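Local structure of glycerophosphodiester phosphodiesterase (Thermotoga maritima, 1O1Z) at residues N28-F33 with K94-N99; K111-A116 with L139-K144; S132-D137 with L151-N156. The protein belongs to the glycerophosphodiester phosphodiesterase family of TIM-barrel proteins and, in this crystal form, carries a bound sodium ion. All blocks are in the same frame, centred on the assembly; numbering follows the deposited sequence. Where two conformers were deposited one is given.

Contact 1 (N28-F33 with K94-N99); sequences NTLEAF and KEVFEN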
ATOM      1  N   ASN A  28      -2.248   6.369   9.156  1.00  8.37           N
ATOM      2  CA  ASN A  28      -3.477   6.375   8.367  1.00  8.23           C
ATOM      3  C   ASN A  28      -4.395   7.585   8.604  1.00 10.89           C
ATOM      4  O   ASN A  28      -5.574   7.551   8.242  1.00 12.38           O
ATOM      5  CB  ASN A  28      -4.222   5.036   8.475  1.00  7.76           C
ATOM      6  CG  ASN A  28      -3.737   4.005   7.487  1.00  9.03           C
ATOM      7  OD1 ASN A  28      -3.234   4.339   6.404  1.00 10.27           O
ATOM      8  ND2 ASN A  28      -3.855   2.738   7.861  1.00 10.09           N
ATOM      9  N   THR A  29      -3.846   8.657   9.170  1.00 10.23           N
ATOM     10  CA  THR A  29      -4.592   9.915   9.325  1.00 10.46           C
ATOM     11  C   THR A  29      -4.237  10.909   8.250  1.00 10.69           C
ATOM     12  O   THR A  29      -3.162  10.826   7.635  1.00 10.07           O
ATOM     13  CB  THR A  29      -4.308  10.589  10.681  1.00 10.42           C
ATOM     14  OG1 THR A  29      -2.901  10.921  10.800  1.00 11.00           O
ATOM     15  CG2 THR A  29      -4.664   9.671  11.842  1.00 12.36           C
ATOM     16  N   LEU A  30      -5.096  11.911   8.055  1.00 11.51           N
ATOM     17  CA  LEU A  30      -4.803  12.922   7.047  1.00 11.31           C
ATOM     18  C   LEU A  30      -3.493  13.617   7.366  1.00 11.26           C
ATOM     19  O   LEU A  30      -2.720  13.907   6.466  1.00 12.26           O
ATOM     20  CB  LEU A  30      -5.918  13.967   6.916  1.00 12.82           C
ATOM     21  CG  LEU A  30      -7.243  13.499   6.351  1.00 15.60           C
ATOM     22  CD1 LEU A  30      -8.252  14.636   6.403  1.00 16.84           C
ATOM     23  CD2 LEU A  30      -7.057  13.003   4.921  1.00 15.24           C
ATOM     24  N   GLU A  31      -3.246  13.904   8.645  1.00 11.17           N
ATOM     25  CA  GLU A  31      -2.005  14.515   9.048  1.00 11.61           C
ATOM     26  C   GLU A  31      -0.818  13.667   8.618  1.00  9.81           C
ATOM     27  O   GLU A  31       0.129  14.181   8.029  1.00 10.89           O
ATOM     28  CB  GLU A  31      -1.975  14.744  10.562  1.00 12.36           C
ATOM     29  CG  GLU A  31      -0.673  15.351  11.053  1.00 15.74           C
ATOM     30  CD  GLU A  31      -0.628  15.485  12.561  1.00 21.61           C
ATOM     31  OE1 GLU A  31      -1.004  14.522  13.260  1.00 26.47           O
ATOM     32  OE2 GLU A  31      -0.182  16.542  13.038  1.00 26.48           O
ATOM     33  N   ALA A  32      -0.863  12.358   8.874  1.00  9.93           N
ATOM     34  CA  ALA A  32       0.264  11.491   8.494  1.00  8.45           C
ATOM     35  C   ALA A  32       0.493  11.504   6.975  1.00  8.93           C
ATOM     36  O   ALA A  32       1.627  11.555   6.509  1.00 10.05           O
ATOM     37  CB  ALA A  32       0.046  10.091   8.994  1.00  8.37           C
ATOM     38  N   PHE A  33      -0.590  11.475   6.200  1.00  9.01           N
ATOM     39  CA  PHE A  33      -0.437  11.488   4.740  1.00  8.17           C
ATOM     40  C   PHE A  33       0.126  12.816   4.261  1.00  8.81           C
ATOM     41  O   PHE A  33       1.050  12.850   3.459  1.00 10.16           O
ATOM     42  CB  PHE A  33      -1.764  11.222   4.029  1.00  9.57           C
ATOM     43  CG  PHE A  33      -2.407   9.904   4.383  1.00  8.24           C
ATOM     44  CD1 PHE A  33      -1.684   8.731   4.330  1.00  9.07           C
ATOM     45  CD2 PHE A  33      -3.760   9.816   4.695  1.00  9.67           C
ATOM     46  CE1 PHE A  33      -2.262   7.508   4.629  1.00 10.92           C
ATOM     47  CE2 PHE A  33      -4.335   8.592   5.007  1.00 10.05           C
ATOM     48  CZ  PHE A  33      -3.602   7.447   4.976  1.00  7.96           C
ATOM     49  N   LYS A  94     -12.308   9.095   0.186  1.00 11.17           N
ATOM     50  CA  LYS A  94     -12.724  10.358  -0.417  1.00 12.89           C
ATOM     51  C   LYS A  94     -11.942  11.567   0.131  1.00 12.03           C
ATOM     52  O   LYS A  94     -11.456  12.437  -0.637  1.00 11.98           O
ATOM     53  CB  LYS A  94     -14.223  10.571  -0.205  1.00 13.32           C
ATOM     54  CG  LYS A  94     -14.763  11.953  -0.615  1.00 20.48           C
ATOM     55  CD  LYS A  94     -16.275  12.020  -0.436  1.00 24.49           C
ATOM     56  CE  LYS A  94     -16.827  13.405  -0.801  1.00 32.92           C
ATOM     57  NZ  LYS A  94     -16.371  14.445   0.169  1.00 40.21           N
ATOM     58  N   GLU A  95     -11.823  11.645   1.456  1.00 10.89           N
ATOM     59  CA  GLU A  95     -11.099  12.742   2.102  1.00 11.32           C
ATOM     60  C   GLU A  95      -9.596  12.735   1.797  1.00 10.75           C
ATOM     61  O   GLU A  95      -8.975  13.793   1.624  1.00 11.78           O
ATOM     62  CB  GLU A  95     -11.354  12.714   3.612  1.00 14.99           C
ATOM     63  CG  GLU A  95     -12.771  13.077   3.959  1.00 16.95           C
ATOM     64  CD  GLU A  95     -13.096  12.954   5.425  1.00 31.84           C
ATOM     65  OE1 GLU A  95     -12.909  11.861   6.005  1.00 23.92           O
ATOM     66  OE2 GLU A  95     -13.557  13.960   5.995  1.00 35.46           O
ATOM     67  N   VAL A  96      -9.002  11.550   1.688  1.00  9.76           N
ATOM     68  CA  VAL A  96      -7.589  11.475   1.308  1.00  8.77           C
ATOM     69  C   VAL A  96      -7.385  12.085  -0.076  1.00 10.13           C
ATOM     70  O   VAL A  96      -6.459  12.865  -0.282  1.00 11.08           O
ATOM     71  CB  VAL A  96      -7.050  10.042   1.372  1.00 10.71           C
ATOM     72  CG1 VAL A  96      -5.622   9.992   0.904  1.00 12.44           C
ATOM     73  CG2 VAL A  96      -7.161   9.495   2.790  1.00 11.24           C
ATOM     74  N   PHE A  97      -8.263  11.737  -1.018  1.00 11.01           N
ATOM     75  CA  PHE A  97      -8.148  12.271  -2.380  1.00  9.80           C
ATOM     76  C   PHE A  97      -8.260  13.799  -2.387  1.00 13.01           C
ATOM     77  O   PHE A  97      -7.596  14.451  -3.179  1.00 14.28           O
ATOM     78  CB  PHE A  97      -9.237  11.701  -3.298  1.00 10.73           C
ATOM     79  CG  PHE A  97      -9.078  10.254  -3.691  1.00 10.69           C
ATOM     80  CD1 PHE A  97      -7.989   9.478  -3.342  1.00 11.20           C
ATOM     81  CD2 PHE A  97     -10.064   9.662  -4.461  1.00 14.07           C
ATOM     82  CE1 PHE A  97      -7.896   8.152  -3.749  1.00 11.54           C
ATOM     83  CE2 PHE A  97      -9.961   8.349  -4.860  1.00 13.02           C
ATOM     84  CZ  PHE A  97      -8.883   7.612  -4.517  1.00 11.00           C
ATOM     85  N   GLU A  98      -9.089  14.358  -1.499  1.00 12.29           N
ATOM     86  CA  GLU A  98      -9.238  15.817  -1.401  1.00 13.23           C
ATOM     87  C   GLU A  98      -7.996  16.517  -0.850  1.00 14.03           C
ATOM     88  O   GLU A  98      -7.812  17.722  -1.067  1.00 17.45           O
ATOM     89  CB  GLU A  98     -10.466  16.134  -0.524  1.00 14.75           C
ATOM     90  CG  GLU A  98     -11.765  15.777  -1.207  1.00 19.21           C
ATOM     91  CD  GLU A  98     -12.986  15.762  -0.289  1.00 30.14           C
ATOM     92  OE1 GLU A  98     -12.851  15.972   0.937  1.00 27.90           O
ATOM     93  OE2 GLU A  98     -14.096  15.526  -0.812  1.00 32.19           O
ATOM     94  N   ASN A  99      -7.147  15.783  -0.138  1.00 12.67           N
ATOM     95  CA  ASN A  99      -5.990  16.338   0.567  1.00 14.20           C
ATOM     96  C   ASN A  99      -4.594  15.938   0.060  1.00 17.98           C
ATOM     97  O   ASN A  99      -3.567  16.457   0.544  1.00 17.58           O
ATOM     98  CB  ASN A  99      -6.148  16.031   2.054  1.00 16.83           C
ATOM     99  CG  ASN A  99      -7.260  16.845   2.674  1.00 21.29           C
ATOM    100  OD1 ASN A  99      -7.083  18.049   2.918  1.00 24.55           O
ATOM    101  ND2 ASN A  99      -8.422  16.227   2.893  1.00 14.34           N
TER

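Contact 2 (K111-A116 with L139-K144); sequences KEREAA and LDEKFK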
ATOM      1  N   LYS A 111      -8.312  -4.292   2.077  1.00 10.74           N
ATOM      2  CA  LYS A 111      -8.308  -5.245   3.176  1.00 10.35           C
ATOM      3  C   LYS A 111      -9.491  -6.223   3.167  1.00 11.43           C
ATOM      4  O   LYS A 111      -9.448  -7.256   3.847  1.00 15.08           O
ATOM      5  CB  LYS A 111      -8.293  -4.480   4.518  1.00 11.28           C
ATOM      6  CG  LYS A 111      -7.016  -3.717   4.797  1.00 13.64           C
ATOM      7  CD  LYS A 111      -5.816  -4.687   4.906  1.00 22.57           C
ATOM      8  CE  LYS A 111      -4.653  -4.153   5.687  1.00 31.16           C
ATOM      9  NZ  LYS A 111      -3.534  -5.170   5.713  1.00 31.32           N
ATOM     10  N   GLU A 112     -10.540  -5.851   2.426  1.00 11.10           N
ATOM     11  CA  GLU A 112     -11.813  -6.570   2.360  1.00 15.00           C
ATOM     12  C   GLU A 112     -12.324  -6.615   0.932  1.00 11.63           C
ATOM     13  O   GLU A 112     -12.475  -5.563   0.303  1.00 12.23           O
ATOM     14  CB  GLU A 112     -12.867  -5.818   3.194  1.00 17.14           C
ATOM     15  CG  GLU A 112     -12.467  -5.619   4.618  1.00 18.01           C
ATOM     16  CD  GLU A 112     -13.462  -4.786   5.411  1.00 15.98           C
ATOM     17  OE1 GLU A 112     -14.336  -4.100   4.795  1.00 14.74           O
ATOM     18  OE2 GLU A 112     -13.325  -4.815   6.635  1.00 18.46           O
ATOM     19  N   ARG A 113     -12.602  -7.816   0.414  1.00 11.20           N
ATOM     20  CA  ARG A 113     -13.169  -7.931  -0.937  1.00  9.93           C
ATOM     21  C   ARG A 113     -14.424  -7.107  -1.105  1.00 10.84           C
ATOM     22  O   ARG A 113     -14.653  -6.519  -2.150  1.00 12.54           O
ATOM     23  CB  ARG A 113     -13.448  -9.392  -1.314  1.00 11.58           C
ATOM     24  CG  ARG A 113     -14.399  -9.590  -2.521  1.00 16.34           C
ATOM     25  CD  ARG A 113     -14.668 -11.062  -2.873  1.00 13.61           C
ATOM     26  NE  ARG A 113     -13.509 -11.680  -3.563  1.00 14.13           N
ATOM     27  CZ  ARG A 113     -13.342 -11.692  -4.866  1.00 16.13           C
ATOM     28  NH1 ARG A 113     -14.240 -11.052  -5.624  1.00 22.32           N
ATOM     29  NH2 ARG A 113     -12.291 -12.334  -5.424  1.00 17.49           N
ATOM     30  N   GLU A 114     -15.254  -7.055  -0.071  1.00 10.84           N
ATOM     31  CA  GLU A 114     -16.512  -6.317  -0.173  1.00 11.09           C
ATOM     32  C   GLU A 114     -16.349  -4.814  -0.393  1.00 11.29           C
ATOM     33  O   GLU A 114     -17.297  -4.155  -0.795  1.00 14.12           O
ATOM     34  CB  GLU A 114     -17.405  -6.602   1.042  1.00 12.81           C
ATOM     35  CG  GLU A 114     -16.799  -6.250   2.385  1.00 13.60           C
ATOM     36  CD  GLU A 114     -16.054  -7.419   3.063  1.00 17.04           C
ATOM     37  OE1 GLU A 114     -15.562  -8.376   2.389  1.00 13.65           O
ATOM     38  OE2 GLU A 114     -15.931  -7.380   4.321  1.00 14.52           O
ATOM     39  N   ALA A 115     -15.149  -4.279  -0.131  1.00  9.57           N
ATOM     40  CA  ALA A 115     -14.857  -2.866  -0.380  1.00  9.58           C
ATOM     41  C   ALA A 115     -14.468  -2.580  -1.813  1.00  9.75           C
ATOM     42  O   ALA A 115     -14.426  -1.429  -2.216  1.00 11.46           O
ATOM     43  CB  ALA A 115     -13.757  -2.380   0.543  1.00 12.09           C
ATOM     44  N   ALA A 116     -14.163  -3.618  -2.593  1.00  9.89           N
ATOM     45  CA  ALA A 116     -13.560  -3.413  -3.911  1.00 11.84           C
ATOM     46  C   ALA A 116     -14.441  -2.606  -4.860  1.00 11.70           C
ATOM     47  O   ALA A 116     -13.943  -1.672  -5.496  1.00 12.03           O
ATOM     48  CB  ALA A 116     -13.204  -4.742  -4.537  1.00 14.05           C
ATOM     49  N   LEU A 139      -7.656  -9.295  -7.203  1.00  7.47           N
ATOM     50  CA  LEU A 139      -7.046  -8.326  -8.125  1.00  7.45           C
ATOM     51  C   LEU A 139      -7.238  -8.800  -9.555  1.00  9.10           C
ATOM     52  O   LEU A 139      -7.650  -8.032 -10.429  1.00  9.31           O
ATOM     53  CB  LEU A 139      -5.564  -8.132  -7.806  1.00  8.61           C
ATOM     54  CG  LEU A 139      -5.309  -7.525  -6.419  1.00  8.34           C
ATOM     55  CD1 LEU A 139      -3.810  -7.570  -6.094  1.00 10.60           C
ATOM     56  CD2 LEU A 139      -5.853  -6.117  -6.321  1.00 10.49           C
ATOM     57  N   ASP A 140      -6.934 -10.067  -9.806  1.00  7.98           N
ATOM     58  CA  ASP A 140      -7.043 -10.597 -11.170  1.00  7.00           C
ATOM     59  C   ASP A 140      -8.476 -10.595 -11.692  1.00  8.47           C
ATOM     60  O   ASP A 140      -8.687 -10.468 -12.905  1.00 11.75           O
ATOM     61  CB  ASP A 140      -6.502 -12.002 -11.272  1.00  8.26           C
ATOM     62  CG  ASP A 140      -5.020 -12.108 -11.002  1.00  7.89           C
ATOM     63  OD1 ASP A 140      -4.269 -11.134 -11.173  1.00  9.07           O
ATOM     64  OD2 ASP A 140      -4.535 -13.222 -10.705  1.00 12.12           O
ATOM     65  N   GLU A 141      -9.458 -10.786 -10.799  1.00  8.27           N
ATOM     66  CA  GLU A 141     -10.849 -10.841 -11.198  1.00  8.34           C
ATOM     67  C   GLU A 141     -11.504  -9.481 -11.375  1.00 10.37           C
ATOM     68  O   GLU A 141     -12.341  -9.305 -12.271  1.00 12.45           O
ATOM     69  CB  GLU A 141     -11.634 -11.668 -10.172  1.00  8.65           C
ATOM     70  CG  GLU A 141     -11.248 -13.127 -10.169  1.00  9.98           C
ATOM     71  CD  GLU A 141     -11.711 -13.891  -8.937  1.00 11.80           C
ATOM     72  OE1 GLU A 141     -12.555 -13.347  -8.183  1.00 14.23           O
ATOM     73  OE2 GLU A 141     -11.242 -15.039  -8.724  1.00 11.48           O
ATOM     74  N   LYS A 142     -11.175  -8.535 -10.508  1.00  9.12           N
ATOM     75  CA  LYS A 142     -11.928  -7.270 -10.441  1.00 10.17           C
ATOM     76  C   LYS A 142     -11.135  -6.037 -10.808  1.00 11.53           C
ATOM     77  O   LYS A 142     -11.738  -4.977 -11.052  1.00 12.86           O
ATOM     78  CB  LYS A 142     -12.526  -7.071  -9.044  1.00 12.47           C
ATOM     79  CG  LYS A 142     -13.637  -8.050  -8.734  1.00 18.11           C
ATOM     80  CD  LYS A 142     -14.385  -7.710  -7.446  1.00 25.63           C
ATOM     81  CE  LYS A 142     -15.372  -6.596  -7.627  1.00 33.95           C
ATOM     82  NZ  LYS A 142     -16.682  -7.101  -8.148  1.00 30.27           N
ATOM     83  N   PHE A 143      -9.806  -6.135 -10.866  1.00  8.89           N
ATOM     84  CA  PHE A 143      -8.960  -4.940 -11.047  1.00  9.72           C
ATOM     85  C   PHE A 143      -8.269  -4.881 -12.405  1.00 10.36           C
ATOM     86  O   PHE A 143      -7.374  -4.075 -12.613  1.00 10.57           O
ATOM     87  CB  PHE A 143      -7.990  -4.823  -9.872  1.00  7.56           C
ATOM     88  CG  PHE A 143      -8.658  -4.387  -8.587  1.00  8.24           C
ATOM     89  CD1 PHE A 143      -9.385  -5.286  -7.823  1.00 10.77           C
ATOM     90  CD2 PHE A 143      -8.602  -3.066  -8.174  1.00 12.03           C
ATOM     91  CE1 PHE A 143     -10.028  -4.873  -6.675  1.00 10.33           C
ATOM     92  CE2 PHE A 143      -9.256  -2.648  -7.019  1.00 14.46           C
ATOM     93  CZ  PHE A 143      -9.949  -3.556  -6.255  1.00 12.15           C
ATOM     94  N   LYS A 144      -8.692  -5.713 -13.352  1.00  9.85           N
ATOM     95  CA  LYS A 144      -8.158  -5.570 -14.691  1.00 11.32           C
ATOM     96  C   LYS A 144      -8.446  -4.174 -15.213  1.00 11.64           C
ATOM     97  O   LYS A 144      -9.499  -3.604 -14.951  1.00 13.99           O
ATOM     98  CB  LYS A 144      -8.699  -6.617 -15.644  1.00 12.59           C
ATOM     99  CG  LYS A 144      -8.308  -8.062 -15.346  1.00 13.77           C
ATOM    100  CD  LYS A 144      -6.804  -8.204 -15.285  1.00 16.97           C
ATOM    101  CE  LYS A 144      -6.311  -9.614 -15.326  1.00 24.32           C
ATOM    102  NZ  LYS A 144      -4.827  -9.535 -15.333  1.00 21.62           N
TER
HETATM  103  O   HOH W   1     -14.416 -11.409  -8.205  1.00 23.64           O

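Contact 3 (S132-D137 with L151-N156); sequences SSFDLD and LIDEEN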
ATOM      1  N   SER A 132      -3.485  -2.727  -4.239  1.00  9.19           N
ATOM      2  CA  SER A 132      -2.781  -3.919  -3.861  1.00  8.99           C
ATOM      3  C   SER A 132      -3.605  -4.712  -2.868  1.00  9.00           C
ATOM      4  O   SER A 132      -4.570  -4.221  -2.264  1.00 10.57           O
ATOM      5  CB  SER A 132      -1.405  -3.599  -3.279  1.00 11.30           C
ATOM      6  OG  SER A 132      -1.506  -2.737  -2.151  1.00 11.66           O
ATOM      7  N   SER A 133      -3.241  -5.979  -2.742  1.00  8.07           N
ATOM      8  CA  SER A 133      -3.920  -6.891  -1.838  1.00  8.40           C
ATOM      9  C   SER A 133      -3.118  -8.170  -1.732  1.00  8.42           C
ATOM     10  O   SER A 133      -2.414  -8.574  -2.670  1.00  9.11           O
ATOM     11  CB  SER A 133      -5.336  -7.214  -2.334  1.00 10.23           C
ATOM     12  OG  SER A 133      -6.029  -8.065  -1.420  1.00 12.51           O
ATOM     13  N   PHE A 134      -3.242  -8.853  -0.584  1.00  9.02           N
ATOM     14  CA  PHE A 134      -2.749 -10.215  -0.477  1.00  9.51           C
ATOM     15  C   PHE A 134      -3.708 -11.238  -1.148  1.00 10.03           C
ATOM     16  O   PHE A 134      -3.357 -12.401  -1.343  1.00 11.91           O
ATOM     17  CB  PHE A 134      -2.560 -10.581   1.018  1.00 11.98           C
ATOM     18  CG  PHE A 134      -1.401  -9.876   1.690  1.00 10.61           C
ATOM     19  CD1 PHE A 134      -0.117 -10.380   1.572  1.00 10.90           C
ATOM     20  CD2 PHE A 134      -1.591  -8.713   2.399  1.00 12.48           C
ATOM     21  CE1 PHE A 134       0.961  -9.747   2.200  1.00 12.35           C
ATOM     22  CE2 PHE A 134      -0.514  -8.059   2.998  1.00 15.62           C
ATOM     23  CZ  PHE A 134       0.765  -8.591   2.877  1.00 13.10           C
ATOM     24  N   ASP A 135      -4.914 -10.763  -1.504  1.00 10.29           N
ATOM     25  CA  ASP A 135      -5.933 -11.555  -2.207  1.00 10.00           C
ATOM     26  C   ASP A 135      -5.700 -11.428  -3.712  1.00 10.51           C
ATOM     27  O   ASP A 135      -6.229 -10.543  -4.385  1.00 10.51           O
ATOM     28  CB  ASP A 135      -7.293 -11.019  -1.793  1.00 11.25           C
ATOM     29  CG  ASP A 135      -8.452 -11.864  -2.224  1.00 14.17           C
ATOM     30  OD1 ASP A 135      -8.318 -12.718  -3.147  1.00 12.43           O
ATOM     31  OD2 ASP A 135      -9.588 -11.703  -1.652  1.00 14.04           O
ATOM     32  N   LEU A 136      -4.833 -12.291  -4.222  1.00 10.86           N
ATOM     33  CA  LEU A 136      -4.373 -12.147  -5.588  1.00  9.44           C
ATOM     34  C   LEU A 136      -5.520 -12.403  -6.578  1.00  8.40           C
ATOM     35  O   LEU A 136      -5.606 -11.743  -7.611  1.00  8.93           O
ATOM     36  CB  LEU A 136      -3.181 -13.066  -5.857  1.00 10.02           C
ATOM     37  CG  LEU A 136      -2.050 -12.914  -4.833  1.00 11.30           C
ATOM     38  CD1 LEU A 136      -0.886 -13.758  -5.340  1.00 15.89           C
ATOM     39  CD2 LEU A 136      -1.638 -11.490  -4.606  1.00 12.47           C
ATOM     40  N   ASP A 137      -6.401 -13.344  -6.260  1.00  8.10           N
ATOM     41  CA  ASP A 137      -7.542 -13.627  -7.135  1.00  8.68           C
ATOM     42  C   ASP A 137      -8.440 -12.406  -7.255  1.00  9.81           C
ATOM     43  O   ASP A 137      -8.987 -12.143  -8.317  1.00  8.74           O
ATOM     44  CB  ASP A 137      -8.382 -14.789  -6.656  1.00  8.99           C
ATOM     45  CG  ASP A 137      -7.676 -16.126  -6.686  1.00 15.44           C
ATOM     46  OD1 ASP A 137      -6.546 -16.263  -7.223  1.00 15.26           O
ATOM     47  OD2 ASP A 137      -8.246 -17.135  -6.194  1.00 14.03           O
ATOM     48  N   LEU A 151       0.563  -8.271  -3.254  1.00  8.23           N
ATOM     49  CA  LEU A 151       1.286  -8.333  -1.996  1.00  8.01           C
ATOM     50  C   LEU A 151       1.597  -9.776  -1.743  1.00 10.71           C
ATOM     51  O   LEU A 151       0.694 -10.608  -1.759  1.00 10.65           O
ATOM     52  CB  LEU A 151       0.459  -7.758  -0.850  1.00  8.26           C
ATOM     53  CG  LEU A 151       0.529  -6.247  -0.779  1.00 10.27           C
ATOM     54  CD1 LEU A 151      -0.675  -5.638  -0.044  1.00 12.57           C
ATOM     55  CD2 LEU A 151       1.830  -5.885  -0.046  1.00 11.09           C
ATOM     56  N   ILE A 152       2.857 -10.065  -1.469  1.00  9.40           N
ATOM     57  CA  ILE A 152       3.308 -11.437  -1.298  1.00 11.61           C
ATOM     58  C   ILE A 152       3.577 -11.755   0.162  1.00 13.88           C
ATOM     59  O   ILE A 152       4.273 -10.999   0.834  1.00 12.85           O
ATOM     60  CB  ILE A 152       4.575 -11.637  -2.157  1.00 14.41           C
ATOM     61  CG1 ILE A 152       4.325 -11.279  -3.632  0.65 19.44           C
ATOM     62  CG2 ILE A 152       5.106 -13.045  -1.986  1.00 23.59           C
ATOM     63  CD1 ILE A 152       5.590 -11.225  -4.460  0.65 28.68           C
ATOM     64  N   ASP A 153       3.015 -12.863   0.641  1.00 15.35           N
ATOM     65  CA  ASP A 153       3.301 -13.369   1.985  1.00 19.96           C
ATOM     66  C   ASP A 153       3.802 -14.809   1.859  1.00 23.86           C
ATOM     67  O   ASP A 153       4.058 -15.284   0.741  1.00 23.43           O
ATOM     68  CB  ASP A 153       2.090 -13.190   2.933  1.00 22.47           C
ATOM     69  CG  ASP A 153       0.876 -14.049   2.565  1.00 28.58           C
ATOM     70  OD1 ASP A 153       1.033 -15.089   1.903  1.00 28.25           O
ATOM     71  OD2 ASP A 153      -0.290 -13.759   2.926  1.00 34.41           O
ATOM     72  N   GLU A 154       3.950 -15.508   2.982  1.00 22.82           N
ATOM     73  CA  GLU A 154       4.607 -16.814   2.962  1.00 28.40           C
ATOM     74  C   GLU A 154       3.805 -17.876   2.207  1.00 28.58           C
ATOM     75  O   GLU A 154       4.379 -18.836   1.676  1.00 32.58           O
ATOM     76  CB  GLU A 154       4.894 -17.305   4.388  1.00 30.41           C
ATOM     77  N   GLU A 155       2.487 -17.706   2.175  1.00 22.47           N
ATOM     78  CA  GLU A 155       1.583 -18.723   1.663  1.00 25.47           C
ATOM     79  C   GLU A 155       0.927 -18.396   0.318  1.00 24.60           C
ATOM     80  O   GLU A 155       0.725 -19.291  -0.499  1.00 23.87           O
ATOM     81  CB  GLU A 155       0.484 -18.975   2.700  1.00 28.21           C
ATOM     82  CG  GLU A 155       0.996 -19.522   4.025  1.00 33.19           C
ATOM     83  N   ASN A 156       0.588 -17.131   0.079  1.00 17.48           N
ATOM     84  CA  ASN A 156      -0.393 -16.825  -0.949  1.00 17.47           C
ATOM     85  C   ASN A 156       0.069 -17.106  -2.381  1.00 18.22           C
ATOM     86  O   ASN A 156      -0.757 -17.387  -3.246  1.00 23.66           O
ATOM     87  CB  ASN A 156      -0.979 -15.403  -0.781  1.00 15.53           C
ATOM     88  CG  ASN A 156       0.007 -14.282  -1.098  1.00 14.66           C
ATOM     89  OD1 ASN A 156       1.229 -14.483  -1.170  1.00 14.03           O
ATOM     90  ND2 ASN A 156      -0.526 -13.092  -1.235  1.00 10.18           N
TER

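Contact 1 (N28-F33 with K94-N99)
L30, in the first turn of helix 30-38, packs against V96 of helix 93-99, joining two helices on the outside of the TIM barrel; T29 just before it is the N-cap, its OG1 accepting from A32 N and so fixing the turn that presents the leucine. The two methyls of L30 divide the work. CD2 lies 3.9 Å from E95 O and 4.0 Å from V96 CA, resting on the backbone of the opposing helix, while CD1 reaches N99 ND2 at 3.9 Å. That amide is already engaged: N99 ND2 donates to E95 O at 2.8 Å, which turns the end of the side chain back onto its own helix beside the leucine. One turn on, F33 sends CE2 to within 3.7 Å of V96 CG2, an oblique approach to the ring. V96 has CG1 anti to the backbone N (chi1 177°), which leaves CG2 for the phenylalanine. L46 of strand 43-50 and V58 of the antiparallel strand 56-58 touch both side chains. The contact is therefore one of dispersion and shape: N99 ND2 is taken by E95 O and the E95 carboxylate by K83, while L30, F33 and V96 meet through carbon, without any directional bond.

Contact 2 (K111-A116 with L139-K144)
E141 OE1 is gripped twice from the same arginine, directly by R113 NH2 at 3.0 Å and through a water that links it to R113 NH1. The pair joins two neighbouring connections of the TIM barrel: R113 stands in the loop between strand 105-110 and helix 116-123, and E141 near the end of helix 136-142. The direct bond is a salt bridge of modest geometry. Its N-H...O angle is 146°, and NH2 comes from above the carboxylate plane, with the guanidinium and carboxylate planes turned 39° apart. A water makes the second link, accepting from R113 NH1 at 2.6 Å in the guanidinium plane and donating to E141 OE1 at 2.7 Å. A bend about the CG-CD bond of R113 (chi3 -75°) swings the guanidinium across the glutamate chain, which is extended beyond CG and crosses it at about a right angle.

Next to the bridge, K142 lays its CD 3.8 Å from R113 NH1. Two bends farther along the lysine carry its NZ to a salt bridge with D117, whose carboxylate probably offsets the proximity of two positive groups. Away from these charges the contact is apolar. F143, the first residue to leave helical geometry after helix 136-142, turns its ring toward helix 116-123, the helix that ends at the sodium ligand S123. L139 CD2 sits over one face of the ring, 3.9 Å above its plane and offset toward the rim, and the ring of F131 also meets it. At the first turn of helix 116-123, A116 CB touches the ring obliquely, 3.8 Å from F143 CE1 and almost as near to CZ.

Contact 3 (S132-D137 with L151-N156)
Two adjacent parallel strands of the TIM barrel, 129-133 and 148-151, end here, where F134, just past the first strand, packs on L151, the last residue of the second. A backbone bond from L151 N to S133 O, 3.0 Å, joins the strand ends. Beyond it the F134 ring lies against the next strand: L151 CB stands 3.5 Å from the ring centroid, only 8° off the normal, a CH-pi contact over the middle of one face. D153 OD2 comes 3.6 Å from F134 CD1, approaching the ring obliquely, with the carboxylate and ring planes nearly parallel, 15° apart.

N156 ties the two loops together. Its ND2 donates to F134 O across the contact at 2.9 Å and to L151 O within its own segment at 2.8 Å, each carbonyl oxygen lying in or close to the amide plane, so the two N-H groups fix the amide's rotation. L136 CD2 packs beside them. N156 OD1 in turn accepts from D153 N, and D153 OD1 accepts two bonds, from E155 N (an Asx turn) and from N156 N, the latter nearly along its C-O axis. S132 OG, bonded to N107, touches L151 CD1 at 3.7 Å. S133 OG closes an ST turn by accepting from D135 N at 2.9 Å.

Position and chemistry vary together in these three contacts. Contact 1 joins two helices over the barrel wall and is apolar across the interface. Contact 2 mixes buried A116 and F143 with exposed R113 and E141, and there a salt bridge and a water appear. Contact 3, at the strand ends and with half its touching residues buried, relies instead on uncharged amide and carbonyl groups and on an aromatic face. Contacts 2 and 3 share helix 136-142 and touch directly, L139 CD1 lying 3.8 Å from S133 N. Contact 1 touches neither, and lies across the chain's centre from contact 3, their centres 25 Å apart.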